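Local coordinates for DNA processing protein DprA (PDB 3UQZ) that helps load the RecA recombinase onto single-stranded DNA during natural transformation and shields the incoming strand from nucleases, at residues P92-L104 with I184-P196. Numbering follows the deposited sequence.
Sequences PVLLFYKGNLDLL and IGNDHLVLSEYGP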
ATOM      1  N   PRO A  92      19.627 -24.810  -6.342  1.00 38.71           N
ATOM      2  CA  PRO A  92      19.475 -26.273  -6.511  1.00 37.39           C
ATOM      3  C   PRO A  92      20.554 -26.830  -7.418  1.00 40.00           C
ATOM      4  O   PRO A  92      20.823 -26.300  -8.491  1.00 39.23           O
ATOM      5  CB  PRO A  92      18.073 -26.444  -7.113  1.00 39.06           C
ATOM      6  CG  PRO A  92      17.695 -25.117  -7.599  1.00 43.91           C
ATOM      7  CD  PRO A  92      18.400 -24.098  -6.749  1.00 39.72           C
ATOM      8  N   VAL A  93      21.241 -27.840  -6.926  1.00 36.22           N
ATOM      9  CA  VAL A  93      22.349 -28.470  -7.632  1.00 34.67           C
ATOM     10  C   VAL A  93      21.879 -29.422  -8.761  1.00 36.95           C
ATOM     11  O   VAL A  93      22.539 -29.523  -9.797  1.00 36.76           O
ATOM     12  CB  VAL A  93      23.322 -29.071  -6.597  1.00 37.16           C
ATOM     13  CG1 VAL A  93      23.196 -30.583  -6.453  1.00 36.52           C
ATOM     14  CG2 VAL A  93      24.739 -28.623  -6.853  1.00 37.02           C
ATOM     15  N   LEU A  94      20.705 -30.056  -8.578  1.00 31.22           N
ATOM     16  CA  LEU A  94      20.096 -30.978  -9.535  1.00 30.05           C
ATOM     17  C   LEU A  94      18.568 -30.837  -9.467  1.00 33.46           C
ATOM     18  O   LEU A  94      18.008 -30.805  -8.372  1.00 32.88           O
ATOM     19  CB  LEU A  94      20.539 -32.434  -9.226  1.00 29.21           C
ATOM     20  CG  LEU A  94      19.961 -33.583 -10.079  1.00 32.11           C
ATOM     21  CD1 LEU A  94      20.671 -33.705 -11.405  1.00 31.36           C
ATOM     22  CD2 LEU A  94      20.044 -34.898  -9.339  1.00 31.99           C
ATOM     23  N   LEU A  95      17.911 -30.741 -10.636  1.00 29.57           N
ATOM     24  CA  LEU A  95      16.452 -30.626 -10.765  1.00 29.08           C
ATOM     25  C   LEU A  95      15.896 -31.640 -11.747  1.00 33.75           C
ATOM     26  O   LEU A  95      16.352 -31.712 -12.890  1.00 32.86           O
ATOM     27  CB  LEU A  95      15.991 -29.204 -11.202  1.00 28.32           C
ATOM     28  CG  LEU A  95      16.078 -28.067 -10.173  1.00 31.85           C
ATOM     29  CD1 LEU A  95      15.989 -26.717 -10.847  1.00 31.39           C
ATOM     30  CD2 LEU A  95      15.007 -28.194  -9.113  1.00 33.51           C
ATOM     31  N   PHE A  96      14.895 -32.407 -11.300  1.00 31.67           N
ATOM     32  CA  PHE A  96      14.163 -33.362 -12.119  1.00 32.13           C
ATOM     33  C   PHE A  96      12.982 -32.610 -12.690  1.00 35.77           C
ATOM     34  O   PHE A  96      12.468 -31.703 -12.034  1.00 36.52           O
ATOM     35  CB  PHE A  96      13.672 -34.546 -11.295  1.00 34.26           C
ATOM     36  CG  PHE A  96      14.782 -35.406 -10.765  1.00 36.36           C
ATOM     37  CD1 PHE A  96      15.340 -36.409 -11.549  1.00 39.56           C
ATOM     38  CD2 PHE A  96      15.265 -35.226  -9.476  1.00 38.24           C
ATOM     39  CE1 PHE A  96      16.364 -37.219 -11.047  1.00 40.20           C
ATOM     40  CE2 PHE A  96      16.291 -36.027  -8.980  1.00 40.75           C
ATOM     41  CZ  PHE A  96      16.825 -37.027  -9.765  1.00 38.69           C
ATOM     42  N   TYR A  97      12.567 -32.956 -13.913  1.00 31.22           N
ATOM     43  CA  TYR A  97      11.476 -32.266 -14.580  1.00 29.91           C
ATOM     44  C   TYR A  97      10.556 -33.187 -15.360  1.00 34.02           C
ATOM     45  O   TYR A  97      10.901 -34.324 -15.686  1.00 34.00           O
ATOM     46  CB  TYR A  97      12.009 -31.123 -15.464  1.00 30.15           C
ATOM     47  CG  TYR A  97      12.699 -31.576 -16.729  1.00 31.80           C
ATOM     48  CD1 TYR A  97      11.998 -31.702 -17.926  1.00 33.06           C
ATOM     49  CD2 TYR A  97      14.066 -31.845 -16.739  1.00 33.30           C
ATOM     50  CE1 TYR A  97      12.628 -32.121 -19.091  1.00 33.25           C
ATOM     51  CE2 TYR A  97      14.710 -32.265 -17.903  1.00 34.67           C
ATOM     52  CZ  TYR A  97      13.987 -32.400 -19.076  1.00 44.04           C
ATOM     53  OH  TYR A  97      14.625 -32.786 -20.229  1.00 49.49           O
ATOM     54  N   LYS A  98       9.386 -32.648 -15.666  1.00 30.36           N
ATOM     55  CA  LYS A  98       8.320 -33.252 -16.432  1.00 29.63           C
ATOM     56  C   LYS A  98       7.752 -32.117 -17.285  1.00 32.82           C
ATOM     57  O   LYS A  98       7.188 -31.171 -16.753  1.00 32.87           O
ATOM     58  CB  LYS A  98       7.266 -33.835 -15.476  1.00 31.82           C
ATOM     59  CG  LYS A  98       6.169 -34.616 -16.160  1.00 43.23           C
ATOM     60  CD  LYS A  98       6.336 -36.120 -16.024  1.00 48.34           C
ATOM     61  CE  LYS A  98       5.169 -36.860 -16.650  1.00 61.01           C
ATOM     62  NZ  LYS A  98       5.017 -36.579 -18.111  1.00 66.93           N
ATOM     63  N   GLY A  99       7.992 -32.182 -18.582  1.00 29.52           N
ATOM     64  CA  GLY A  99       7.503 -31.186 -19.516  1.00 29.53           C
ATOM     65  C   GLY A  99       8.549 -30.566 -20.422  1.00 35.51           C
ATOM     66  O   GLY A  99       9.586 -31.169 -20.720  1.00 34.31           O
ATOM     67  N   ASN A 100       8.249 -29.339 -20.869  1.00 33.85           N
ATOM     68  CA  ASN A 100       9.040 -28.571 -21.811  1.00 33.67           C
ATOM     69  C   ASN A 100      10.006 -27.610 -21.132  1.00 38.01           C
ATOM     70  O   ASN A 100       9.578 -26.622 -20.523  1.00 37.31           O
ATOM     71  CB  ASN A 100       8.098 -27.835 -22.785  1.00 32.33           C
ATOM     72  CG  ASN A 100       8.756 -27.133 -23.941  1.00 52.42           C
ATOM     73  OD1 ASN A 100       9.911 -27.401 -24.325  1.00 49.55           O
ATOM     74  ND2 ASN A 100       7.999 -26.240 -24.548  1.00 42.51           N
ATOM     75  N   LEU A 101      11.324 -27.875 -21.298  1.00 34.28           N
ATOM     76  CA  LEU A 101      12.396 -27.042 -20.751  1.00 33.31           C
ATOM     77  C   LEU A 101      12.494 -25.680 -21.427  1.00 37.71           C
ATOM     78  O   LEU A 101      13.187 -24.814 -20.899  1.00 38.06           O
ATOM     79  CB  LEU A 101      13.759 -27.749 -20.838  1.00 32.98           C
ATOM     80  CG  LEU A 101      14.102 -28.813 -19.801  1.00 36.82           C
ATOM     81  CD1 LEU A 101      15.557 -29.234 -19.936  1.00 36.20           C
ATOM     82  CD2 LEU A 101      13.859 -28.326 -18.384  1.00 37.93           C
ATOM     83  N   ASP A 102      11.832 -25.486 -22.588  1.00 34.58           N
ATOM     84  CA  ASP A 102      11.878 -24.216 -23.321  1.00 35.62           C
ATOM     85  C   ASP A 102      11.283 -23.049 -22.534  1.00 38.60           C
ATOM     86  O   ASP A 102      11.698 -21.906 -22.729  1.00 38.34           O
ATOM     87  CB  ASP A 102      11.225 -24.338 -24.704  1.00 38.49           C
ATOM     88  CG  ASP A 102      12.023 -25.161 -25.706  1.00 53.47           C
ATOM     89  OD1 ASP A 102      13.276 -25.218 -25.573  1.00 51.74           O
ATOM     90  OD2 ASP A 102      11.402 -25.726 -26.639  1.00 63.54           O
ATOM     91  N   LEU A 103      10.359 -23.352 -21.603  1.00 33.28           N
ATOM     92  CA  LEU A 103       9.711 -22.378 -20.733  1.00 31.95           C
ATOM     93  C   LEU A 103      10.720 -21.645 -19.847  1.00 35.03           C
ATOM     94  O   LEU A 103      10.459 -20.506 -19.455  1.00 34.43           O
ATOM     95  CB  LEU A 103       8.621 -23.051 -19.889  1.00 31.62           C
ATOM     96  CG  LEU A 103       7.221 -23.158 -20.531  1.00 35.13           C
ATOM     97  CD1 LEU A 103       7.149 -24.285 -21.511  1.00 35.21           C
ATOM     98  CD2 LEU A 103       6.188 -23.454 -19.494  1.00 36.83           C
ATOM     99  N   LEU A 104      11.902 -22.258 -19.601  1.00 31.15           N
ATOM    100  CA  LEU A 104      12.979 -21.650 -18.810  1.00 30.61           C
ATOM    101  C   LEU A 104      13.698 -20.546 -19.592  1.00 36.45           C
ATOM    102  O   LEU A 104      14.490 -19.814 -19.006  1.00 35.98           O
ATOM    103  CB  LEU A 104      14.004 -22.707 -18.352  1.00 30.29           C
ATOM    104  CG  LEU A 104      13.558 -23.829 -17.415  1.00 34.36           C
ATOM    105  CD1 LEU A 104      14.708 -24.833 -17.204  1.00 33.76           C
ATOM    106  CD2 LEU A 104      13.085 -23.281 -16.057  1.00 36.91           C
ATOM    107  N   ILE A 184      -0.054 -29.773 -16.359  1.00 30.05           N
ATOM    108  CA  ILE A 184       1.107 -28.887 -16.377  1.00 29.36           C
ATOM    109  C   ILE A 184       2.336 -29.703 -16.800  1.00 34.84           C
ATOM    110  O   ILE A 184       3.126 -29.220 -17.599  1.00 36.59           O
ATOM    111  CB  ILE A 184       1.277 -28.068 -15.060  1.00 31.88           C
ATOM    112  CG1 ILE A 184       0.156 -27.022 -14.912  1.00 31.19           C
ATOM    113  CG2 ILE A 184       2.671 -27.391 -14.959  1.00 32.58           C
ATOM    114  CD1 ILE A 184       0.007 -26.482 -13.489  1.00 35.89           C
ATOM    115  N   GLY A 185       2.413 -30.956 -16.368  1.00 30.55           N
ATOM    116  CA  GLY A 185       3.483 -31.865 -16.769  1.00 30.81           C
ATOM    117  C   GLY A 185       3.430 -32.252 -18.232  1.00 36.51           C
ATOM    118  O   GLY A 185       4.468 -32.513 -18.832  1.00 37.15           O
ATOM    119  N   ASN A 186       2.224 -32.271 -18.822  1.00 34.53           N
ATOM    120  CA  ASN A 186       2.006 -32.597 -20.235  1.00 34.83           C
ATOM    121  C   ASN A 186       2.377 -31.439 -21.171  1.00 40.16           C
ATOM    122  O   ASN A 186       3.285 -31.578 -21.996  1.00 40.96           O
ATOM    123  CB  ASN A 186       0.541 -32.970 -20.486  1.00 31.45           C
ATOM    124  CG  ASN A 186       0.084 -34.251 -19.868  1.00 54.66           C
ATOM    125  OD1 ASN A 186       0.774 -35.278 -19.923  1.00 56.06           O
ATOM    126  ND2 ASN A 186      -1.141 -34.233 -19.334  1.00 42.38           N
ATOM    127  N   ASP A 187       1.638 -30.327 -21.072  1.00 35.83           N
ATOM    128  CA  ASP A 187       1.772 -29.175 -21.951  1.00 36.30           C
ATOM    129  C   ASP A 187       2.744 -28.079 -21.543  1.00 39.10           C
ATOM    130  O   ASP A 187       3.159 -27.311 -22.414  1.00 39.07           O
ATOM    131  CB  ASP A 187       0.382 -28.567 -22.215  1.00 39.22           C
ATOM    132  CG  ASP A 187      -0.561 -29.426 -23.041  1.00 52.10           C
ATOM    133  OD1 ASP A 187      -0.304 -30.643 -23.164  1.00 52.88           O
ATOM    134  OD2 ASP A 187      -1.568 -28.881 -23.546  1.00 59.84           O
ATOM    135  N   HIS A 188       3.088 -27.987 -20.235  1.00 34.43           N
ATOM    136  CA  HIS A 188       3.947 -26.947 -19.652  1.00 32.59           C
ATOM    137  C   HIS A 188       5.212 -27.558 -19.026  1.00 33.64           C
ATOM    138  O   HIS A 188       5.799 -28.436 -19.645  1.00 34.26           O
ATOM    139  CB  HIS A 188       3.111 -26.124 -18.648  1.00 33.50           C
ATOM    140  CG  HIS A 188       1.910 -25.496 -19.278  1.00 36.79           C
ATOM    141  ND1 HIS A 188       1.946 -24.202 -19.748  1.00 38.70           N
ATOM    142  CD2 HIS A 188       0.712 -26.044 -19.591  1.00 38.47           C
ATOM    143  CE1 HIS A 188       0.767 -23.992 -20.315  1.00 38.27           C
ATOM    144  NE2 HIS A 188      -0.007 -25.075 -20.253  1.00 38.41           N
ATOM    145  N   LEU A 189       5.631 -27.121 -17.813  1.00 27.04           N
ATOM    146  CA  LEU A 189       6.820 -27.625 -17.120  1.00 24.55           C
ATOM    147  C   LEU A 189       6.625 -27.740 -15.591  1.00 28.70           C
ATOM    148  O   LEU A 189       6.173 -26.791 -14.945  1.00 28.44           O
ATOM    149  CB  LEU A 189       8.017 -26.718 -17.443  1.00 23.36           C
ATOM    150  CG  LEU A 189       9.382 -27.040 -16.815  1.00 25.77           C
ATOM    151  CD1 LEU A 189       9.945 -28.387 -17.301  1.00 23.83           C
ATOM    152  CD2 LEU A 189      10.368 -25.918 -17.093  1.00 26.36           C
ATOM    153  N   VAL A 190       6.974 -28.908 -15.024  1.00 24.67           N
ATOM    154  CA  VAL A 190       6.929 -29.171 -13.582  1.00 24.40           C
ATOM    155  C   VAL A 190       8.364 -29.454 -13.166  1.00 29.07           C
ATOM    156  O   VAL A 190       9.019 -30.302 -13.779  1.00 28.22           O
ATOM    157  CB  VAL A 190       5.994 -30.347 -13.157  1.00 27.62           C
ATOM    158  CG1 VAL A 190       5.873 -30.429 -11.640  1.00 27.02           C
ATOM    159  CG2 VAL A 190       4.614 -30.241 -13.786  1.00 26.94           C
ATOM    160  N   LEU A 191       8.856 -28.738 -12.150  1.00 26.19           N
ATOM    161  CA  LEU A 191      10.211 -28.923 -11.626  1.00 25.79           C
ATOM    162  C   LEU A 191      10.171 -29.477 -10.193  1.00 31.27           C
ATOM    163  O   LEU A 191       9.242 -29.175  -9.422  1.00 31.05           O
ATOM    164  CB  LEU A 191      11.006 -27.610 -11.650  1.00 25.29           C
ATOM    165  CG  LEU A 191      11.304 -26.978 -13.010  1.00 29.52           C
ATOM    166  CD1 LEU A 191      11.763 -25.527 -12.839  1.00 28.93           C
ATOM    167  CD2 LEU A 191      12.346 -27.792 -13.812  1.00 30.37           C
ATOM    168  N   SER A 192      11.197 -30.275  -9.834  1.00 27.62           N
ATOM    169  CA  SER A 192      11.338 -30.871  -8.497  1.00 27.35           C
ATOM    170  C   SER A 192      12.788 -31.228  -8.171  1.00 31.68           C
ATOM    171  O   SER A 192      13.535 -31.649  -9.049  1.00 32.64           O
ATOM    172  CB  SER A 192      10.461 -32.116  -8.354  1.00 30.03           C
ATOM    173  OG  SER A 192      10.436 -32.570  -7.011  1.00 34.45           O
ATOM    174  N   GLU A 193      13.175 -31.077  -6.905  1.00 27.45           N
ATOM    175  CA  GLU A 193      14.507 -31.438  -6.411  1.00 26.54           C
ATOM    176  C   GLU A 193      14.452 -32.867  -5.865  1.00 33.14           C
ATOM    177  O   GLU A 193      15.491 -33.459  -5.615  1.00 34.56           O
ATOM    178  CB  GLU A 193      14.898 -30.501  -5.258  1.00 26.88           C
ATOM    179  CG  GLU A 193      15.962 -29.482  -5.608  1.00 34.51           C
ATOM    180  CD  GLU A 193      16.424 -28.646  -4.434  1.00 53.84           C
ATOM    181  OE1 GLU A 193      17.609 -28.249  -4.424  1.00 43.91           O
ATOM    182  OE2 GLU A 193      15.624 -28.430  -3.495  1.00 49.16           O
ATOM    183  N   TYR A 194      13.232 -33.394  -5.660  1.00 29.68           N
ATOM    184  CA  TYR A 194      12.934 -34.686  -5.065  1.00 30.20           C
ATOM    185  C   TYR A 194      12.751 -35.811  -6.069  1.00 36.75           C
ATOM    186  O   TYR A 194      12.136 -35.638  -7.115  1.00 35.98           O
ATOM    187  CB  TYR A 194      11.741 -34.554  -4.102  1.00 31.08           C
ATOM    188  CG  TYR A 194      11.895 -33.337  -3.214  1.00 32.21           C
ATOM    189  CD1 TYR A 194      12.846 -33.311  -2.194  1.00 33.19           C
ATOM    190  CD2 TYR A 194      11.189 -32.168  -3.473  1.00 33.17           C
ATOM    191  CE1 TYR A 194      13.072 -32.158  -1.444  1.00 32.52           C
ATOM    192  CE2 TYR A 194      11.399 -31.013  -2.720  1.00 34.00           C
ATOM    193  CZ  TYR A 194      12.332 -31.019  -1.698  1.00 40.10           C
ATOM    194  OH  TYR A 194      12.568 -29.884  -0.966  1.00 44.47           O
ATOM    195  N   GLY A 195      13.326 -36.956  -5.738  1.00 35.36           N
ATOM    196  CA  GLY A 195      13.299 -38.144  -6.578  1.00 35.34           C
ATOM    197  C   GLY A 195      11.997 -38.912  -6.507  1.00 39.47           C
ATOM    198  O   GLY A 195      11.104 -38.539  -5.743  1.00 39.62           O
ATOM    199  N   PRO A 196      11.870 -40.011  -7.285  1.00 35.52           N
ATOM    200  CA  PRO A 196      10.608 -40.774  -7.298  1.00 35.21           C
ATOM    201  C   PRO A 196      10.064 -41.228  -5.944  1.00 41.12           C
ATOM    202  O   PRO A 196      10.817 -41.695  -5.087  1.00 43.72           O
ATOM    203  CB  PRO A 196      10.928 -41.956  -8.216  1.00 36.75           C
ATOM    204  CG  PRO A 196      12.011 -41.452  -9.117  1.00 41.13           C
ATOM    205  CD  PRO A 196      12.847 -40.575  -8.240  1.00 36.75           C
TER
HETATM  206  O   HOH W   1       5.835 -34.517 -20.594  1.00 45.55           O
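Phe-96 and Lys-98 of strand 94-99 form antiparallel hydrogen-bonded pairs with Ser-192 and Val-190 of strand 189-192, each with two N-H...O bonds, the axes 4.7 Å apart at 166°. A fifth backbone bond, from Asn-100 N to His-188 O (2.9 Å), extends the pairing past the strand. Tyr-97 faces Leu-191 in a non-hydrogen-bonded pair, its CB 3.7 Å from Leu-191 CD2. Leu-189 holds CG anti to its backbone N (chi1 179°), which carries the branched end toward the 3-10 segment 101-104: CD2 lies 3.8 Å from Leu-104 CG, the two side chains crossing at about a right angle, while CD1 reaches Tyr-97 CB and Leu-101 CD2. That same Leu-101 methyl sits over the centre of one face of the Tyr-97 ring. Asp-102 N donates to Asn-100 OD1 from above the carbonyl plane, an Asx turn. On the opposite face of the sheet, Phe-96 sets its ring edge near Ser-192 O, and Lys-98 lays CG against Gly-185, 3.9 Å from Gly-185 CA; a water donates to Gly-185 O and accepts a weak bond from Lys-98 NZ. Glu-193 passes Pro-92 and Leu-95, and its OE2 forms a salt bridge with Arg-210 of helix 204-215. Strand 94-99 lies between strands 73-75 and 189-192, antiparallel to both; parallel strand 161-164 flanks 189-192 in the Rossmann-like sheet, while Leu-94 and Phe-96 meet Tyr-9 of helix 5-13 in the SAM domain.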